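Long-range contact in intracellular serine protease (Bacillus licheniformis, PDB 4ZOQ), which probably acts as a subtilisin-like serine endopeptidase of the S8 family that cleaves lanthipeptide precursors: residues Val47-Leu61 and Gly81-Asn95. Residues are numbered along the deposited sequence; the frame is centred on the assembly and turned at random.
Sequences VALIDSGLDLDHPDL and GDPTGHGTQTAGMIN
The Asp51–His86 pair, two members of the predicted charge relay system of this subtilase, forms where strand 47-51 ends against the start of helix 86-95. His86 ND1 donates to Asp51 OD1 in a nearly straight bond (172°), modelled very short at 2.4 Å. Asp51 OD1 lies at the edge of the His86 ring, near its plane, while the carboxylate and ring planes are 45° apart. CG anti to the backbone N (chi1 -171°) sets His86 ND1 against Asp51 OD1, with the side chain of Ser276, the predicted third member, nearby. One helical turn after His86, Thr90 OG1 lies 2.9 Å from Asp51 OD2. A CB on Gly87 would clash with Gly53 O and press on Asp51 CB.

Next to this pair, Ser52 OG donates to Asp82 OD1 (2.7 Å) and accepts from Gly87 N. Gly85 N reaches Asp82 OD1 from the opposite face of the carboxylate, closing an Asx motif just before the helix. Asp82 OD2 takes Thr88 N nearly along its C-O axis and Thr88 OG1 on its anti lone pair (2.8 Å). Thr88 OG1 in turn accepts from Asp55 N at 3.0 Å, tying the loop after the strand to the helix. An asparagine here would probably set its NH2 against two of these four donors, leaving them without their acceptor and disturbing the turn into His86.

As in other subtilisin folds, the helix packs on the mainly parallel central sheet, roughly antiparallel to the strand. Leu49 CD1 rests on Thr90 CG2, and Val47 CG1 meets Ile94 CD1 at 3.7 Å. From the loop, Leu54 CD1 and Leu61 CD1 converge on Ala91 CB.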
loop_
_atom_site.group_PDB
_atom_site.type_symbol
_atom_site.label_atom_id
_atom_site.label_comp_id
_atom_site.label_asym_id
_atom_site.label_seq_id
_atom_site.Cartn_x
_atom_site.Cartn_y
_atom_site.Cartn_z
ATOM N N VAL B 47 -3.813 3.296 10.123
ATOM C CA VAL B 47 -3.486 2.823 8.782
ATOM C C VAL B 47 -2.053 2.309 8.786
ATOM O O VAL B 47 -1.123 3.035 9.151
ATOM C CB VAL B 47 -3.655 3.942 7.714
ATOM C CG1 VAL B 47 -3.206 3.470 6.342
ATOM C CG2 VAL B 47 -5.107 4.452 7.681
ATOM N N ALA B 48 -1.881 1.045 8.413
ATOM C CA ALA B 48 -0.559 0.442 8.349
ATOM C C ALA B 48 0.112 0.765 7.014
ATOM O O ALA B 48 -0.458 0.565 5.948
ATOM C CB ALA B 48 -0.643 -1.040 8.558
ATOM N N LEU B 49 1.316 1.300 7.103
ATOM C CA LEU B 49 2.092 1.708 5.954
ATOM C C LEU B 49 3.185 0.691 5.645
ATOM O O LEU B 49 4.283 0.794 6.192
ATOM C CB LEU B 49 2.734 3.062 6.226
ATOM C CG LEU B 49 3.477 3.650 5.025
ATOM C CD1 LEU B 49 2.533 4.434 4.142
ATOM C CD2 LEU B 49 4.681 4.498 5.464
ATOM N N ILE B 50 2.896 -0.297 4.798
ATOM C CA ILE B 50 3.902 -1.313 4.465
ATOM C C ILE B 50 4.744 -0.799 3.312
ATOM O O ILE B 50 4.379 -0.940 2.149
ATOM C CB ILE B 50 3.264 -2.667 4.089
ATOM C CG1 ILE B 50 2.420 -3.172 5.245
ATOM C CG2 ILE B 50 4.316 -3.678 3.725
ATOM C CD1 ILE B 50 1.856 -4.463 5.046
ATOM N N ASP B 51 5.900 -0.234 3.630
ATOM C CA ASP B 51 6.613 0.545 2.646
ATOM C C ASP B 51 8.082 0.585 3.038
ATOM O O ASP B 51 8.586 -0.367 3.634
ATOM C CB ASP B 51 6.033 1.964 2.554
ATOM C CG ASP B 51 6.022 2.521 1.118
ATOM O OD1 ASP B 51 7.109 2.669 0.504
ATOM O OD2 ASP B 51 4.934 2.888 0.633
ATOM N N SER B 52 8.751 1.683 2.691
ATOM C CA SER B 52 10.200 1.827 2.877
ATOM C C SER B 52 10.582 2.576 4.162
ATOM O O SER B 52 11.662 3.171 4.250
ATOM C CB SER B 52 10.829 2.530 1.672
ATOM O OG SER B 52 10.508 3.906 1.671
ATOM N N GLY B 53 9.690 2.580 5.140
ATOM C CA GLY B 53 9.946 3.295 6.376
ATOM C C GLY B 53 9.238 4.623 6.364
ATOM O O GLY B 53 8.307 4.829 5.605
ATOM N N LEU B 54 9.695 5.559 7.173
ATOM C CA LEU B 54 8.981 6.816 7.246
ATOM C C LEU B 54 9.844 7.871 7.876
ATOM O O LEU B 54 10.536 7.625 8.853
ATOM C CB LEU B 54 7.674 6.641 8.023
ATOM C CG LEU B 54 6.718 7.820 8.209
ATOM C CD1 LEU B 54 6.352 8.450 6.875
ATOM C CD2 LEU B 54 5.473 7.350 8.879
ATOM N N ASP B 55 9.776 9.060 7.300
ATOM C CA ASP B 55 10.410 10.236 7.848
ATOM C C ASP B 55 9.592 10.721 9.050
ATOM O O ASP B 55 8.671 11.534 8.923
ATOM C CB ASP B 55 10.523 11.301 6.754
ATOM C CG ASP B 55 11.331 12.490 7.179
ATOM O OD1 ASP B 55 12.301 12.303 7.947
ATOM O OD2 ASP B 55 11.006 13.613 6.729
ATOM N N LEU B 56 9.957 10.199 10.218
ATOM C CA LEU B 56 9.171 10.287 11.457
ATOM C C LEU B 56 8.939 11.705 11.963
ATOM O O LEU B 56 8.000 11.955 12.725
ATOM C CB LEU B 56 9.851 9.459 12.551
ATOM C CG LEU B 56 9.997 7.978 12.196
ATOM C CD1 LEU B 56 10.853 7.239 13.220
ATOM C CD2 LEU B 56 8.619 7.355 12.119
ATOM N N ASP B 57 9.821 12.627 11.600
ATOM C CA ASP B 57 9.672 13.964 12.127
ATOM C C ASP B 57 9.327 14.998 11.032
ATOM O O ASP B 57 9.499 16.211 11.230
ATOM C CB ASP B 57 10.967 14.354 12.859
ATOM C CG ASP B 57 10.748 15.427 13.907
ATOM O OD1 ASP B 57 9.681 15.397 14.572
ATOM O OD2 ASP B 57 11.627 16.308 14.057
ATOM N N HIS B 58 8.799 14.531 9.907
ATOM C CA HIS B 58 8.298 15.426 8.864
ATOM C C HIS B 58 7.187 16.289 9.456
ATOM O O HIS B 58 6.289 15.766 10.116
ATOM C CB HIS B 58 7.797 14.642 7.636
ATOM C CG HIS B 58 7.542 15.497 6.428
ATOM N ND1 HIS B 58 6.469 16.364 6.334
ATOM C CD2 HIS B 58 8.235 15.634 5.272
ATOM C CE1 HIS B 58 6.507 16.987 5.170
ATOM N NE2 HIS B 58 7.568 16.561 4.506
ATOM N N PRO B 59 7.267 17.617 9.255
ATOM C CA PRO B 59 6.317 18.566 9.863
ATOM C C PRO B 59 4.862 18.182 9.630
ATOM O O PRO B 59 4.015 18.333 10.515
ATOM C CB PRO B 59 6.626 19.898 9.147
ATOM C CG PRO B 59 7.998 19.742 8.624
ATOM C CD PRO B 59 8.200 18.282 8.328
ATOM N N ASP B 60 4.581 17.638 8.452
ATOM C CA ASP B 60 3.212 17.286 8.120
ATOM C C ASP B 60 2.790 15.934 8.682
ATOM O O ASP B 60 1.607 15.705 8.917
ATOM C CB ASP B 60 3.038 17.311 6.608
ATOM C CG ASP B 60 3.254 18.686 6.028
ATOM O OD1 ASP B 60 2.887 19.685 6.694
ATOM O OD2 ASP B 60 3.790 18.770 4.908
ATOM N N LEU B 61 3.749 15.048 8.940
ATOM C CA LEU B 61 3.397 13.667 9.297
ATOM C C LEU B 61 3.591 13.351 10.792
ATOM O O LEU B 61 2.928 12.465 11.316
ATOM C CB LEU B 61 4.226 12.680 8.462
ATOM C CG LEU B 61 4.173 12.957 6.959
ATOM C CD1 LEU B 61 5.066 11.989 6.144
ATOM C CD2 LEU B 61 2.728 12.981 6.448
ATOM N N GLY B 81 13.820 6.052 10.084
ATOM C CA GLY B 81 13.724 7.027 9.013
ATOM C C GLY B 81 13.294 6.388 7.712
ATOM O O GLY B 81 12.702 5.319 7.707
ATOM N N ASP B 82 13.582 7.054 6.604
ATOM C CA ASP B 82 13.167 6.574 5.287
ATOM C C ASP B 82 14.235 6.906 4.262
ATOM O O ASP B 82 14.235 7.995 3.700
ATOM C CB ASP B 82 11.831 7.204 4.894
ATOM C CG ASP B 82 11.318 6.726 3.555
ATOM O OD1 ASP B 82 11.892 5.795 2.967
ATOM O OD2 ASP B 82 10.342 7.331 3.064
ATOM N N PRO B 83 15.119 5.948 3.977
ATOM C CA PRO B 83 16.281 6.192 3.118
ATOM C C PRO B 83 15.885 6.550 1.674
ATOM O O PRO B 83 16.486 7.459 1.089
ATOM C CB PRO B 83 17.036 4.867 3.179
ATOM C CG PRO B 83 15.952 3.831 3.431
ATOM C CD PRO B 83 14.953 4.521 4.319
ATOM N N THR B 84 14.898 5.858 1.101
ATOM C CA THR B 84 14.559 6.094 -0.300
ATOM C C THR B 84 13.520 7.208 -0.493
ATOM O O THR B 84 13.514 7.875 -1.533
ATOM C CB THR B 84 14.027 4.816 -0.956
ATOM O OG1 THR B 84 12.724 4.521 -0.433
ATOM C CG2 THR B 84 14.956 3.653 -0.670
ATOM N N GLY B 85 12.683 7.442 0.522
ATOM C CA GLY B 85 11.650 8.466 0.432
ATOM C C GLY B 85 10.279 7.954 -0.014
ATOM O O GLY B 85 9.282 8.669 0.034
ATOM N N HIS B 86 10.239 6.703 -0.449
ATOM C CA HIS B 86 9.050 6.114 -1.017
ATOM C C HIS B 86 7.893 6.008 -0.025
ATOM O O HIS B 86 6.757 6.311 -0.370
ATOM C CB HIS B 86 9.401 4.736 -1.568
ATOM C CG HIS B 86 8.314 4.113 -2.378
ATOM N ND1 HIS B 86 7.387 3.245 -1.836
ATOM C CD2 HIS B 86 8.030 4.191 -3.701
ATOM C CE1 HIS B 86 6.560 2.841 -2.784
ATOM N NE2 HIS B 86 6.930 3.395 -3.926
ATOM N N GLY B 87 8.177 5.566 1.200
ATOM C CA GLY B 87 7.146 5.403 2.211
ATOM C C GLY B 87 6.584 6.728 2.685
ATOM O O GLY B 87 5.414 6.822 3.048
ATOM N N THR B 88 7.446 7.736 2.726
ATOM C CA THR B 88 7.075 9.109 3.070
ATOM C C THR B 88 6.181 9.734 2.014
ATOM O O THR B 88 5.276 10.494 2.335
ATOM C CB THR B 88 8.317 9.977 3.285
ATOM O OG1 THR B 88 9.073 9.409 4.356
ATOM C CG2 THR B 88 7.941 11.397 3.659
ATOM N N GLN B 89 6.437 9.432 0.749
ATOM C CA GLN B 89 5.538 9.933 -0.281
ATOM C C GLN B 89 4.155 9.260 -0.133
ATOM O O GLN B 89 3.118 9.935 -0.154
ATOM C CB GLN B 89 6.122 9.683 -1.669
ATOM C CG GLN B 89 7.457 10.380 -1.862
ATOM C CD GLN B 89 8.035 10.172 -3.250
ATOM O OE1 GLN B 89 8.481 9.078 -3.591
ATOM N NE2 GLN B 89 8.004 11.222 -4.068
ATOM N N THR B 90 4.150 7.945 0.085
ATOM C CA THR B 90 2.911 7.200 0.280
ATOM C C THR B 90 2.153 7.733 1.514
ATOM O O THR B 90 0.957 8.034 1.446
ATOM C CB THR B 90 3.193 5.703 0.413
ATOM O OG1 THR B 90 3.922 5.260 -0.740
ATOM C CG2 THR B 90 1.916 4.908 0.544
ATOM N N ALA B 91 2.873 7.924 2.610
ATOM C CA ALA B 91 2.270 8.444 3.843
ATOM C C ALA B 91 1.528 9.778 3.642
ATOM O O ALA B 91 0.451 9.999 4.197
ATOM C CB ALA B 91 3.357 8.607 4.905
ATOM N N GLY B 92 2.130 10.686 2.879
ATOM C CA GLY B 92 1.518 11.969 2.633
ATOM C C GLY B 92 0.187 11.841 1.923
ATOM O O GLY B 92 -0.720 12.633 2.179
ATOM N N MET B 93 0.020 10.822 1.086
ATOM C CA MET B 93 -1.246 10.732 0.384
ATOM C C MET B 93 -2.351 10.277 1.330
ATOM O O MET B 93 -3.500 10.716 1.190
ATOM C CB MET B 93 -1.161 9.805 -0.816
ATOM C CG MET B 93 -0.170 10.246 -1.857
ATOM S SD MET B 93 -0.216 12.002 -2.170
ATOM C CE MET B 93 0.185 12.033 -3.942
ATOM N N ILE B 94 -2.027 9.420 2.297
ATOM C CA ILE B 94 -2.995 9.095 3.324
ATOM C C ILE B 94 -3.301 10.351 4.123
ATOM O O ILE B 94 -4.459 10.655 4.425
ATOM C CB ILE B 94 -2.483 8.041 4.328
ATOM C CG1 ILE B 94 -2.247 6.680 3.684
ATOM C CG2 ILE B 94 -3.429 7.932 5.533
ATOM C CD1 ILE B 94 -1.223 5.892 4.451
ATOM N N ASN B 95 -2.238 11.063 4.501
ATOM C CA ASN B 95 -2.394 12.212 5.387
ATOM C C ASN B 95 -3.194 13.383 4.804
ATOM O O ASN B 95 -4.024 13.966 5.495
ATOM C CB ASN B 95 -1.027 12.723 5.822
ATOM C CG ASN B 95 -1.131 13.868 6.790
ATOM O OD1 ASN B 95 -1.591 13.697 7.915
ATOM N ND2 ASN B 95 -0.755 15.053 6.345
#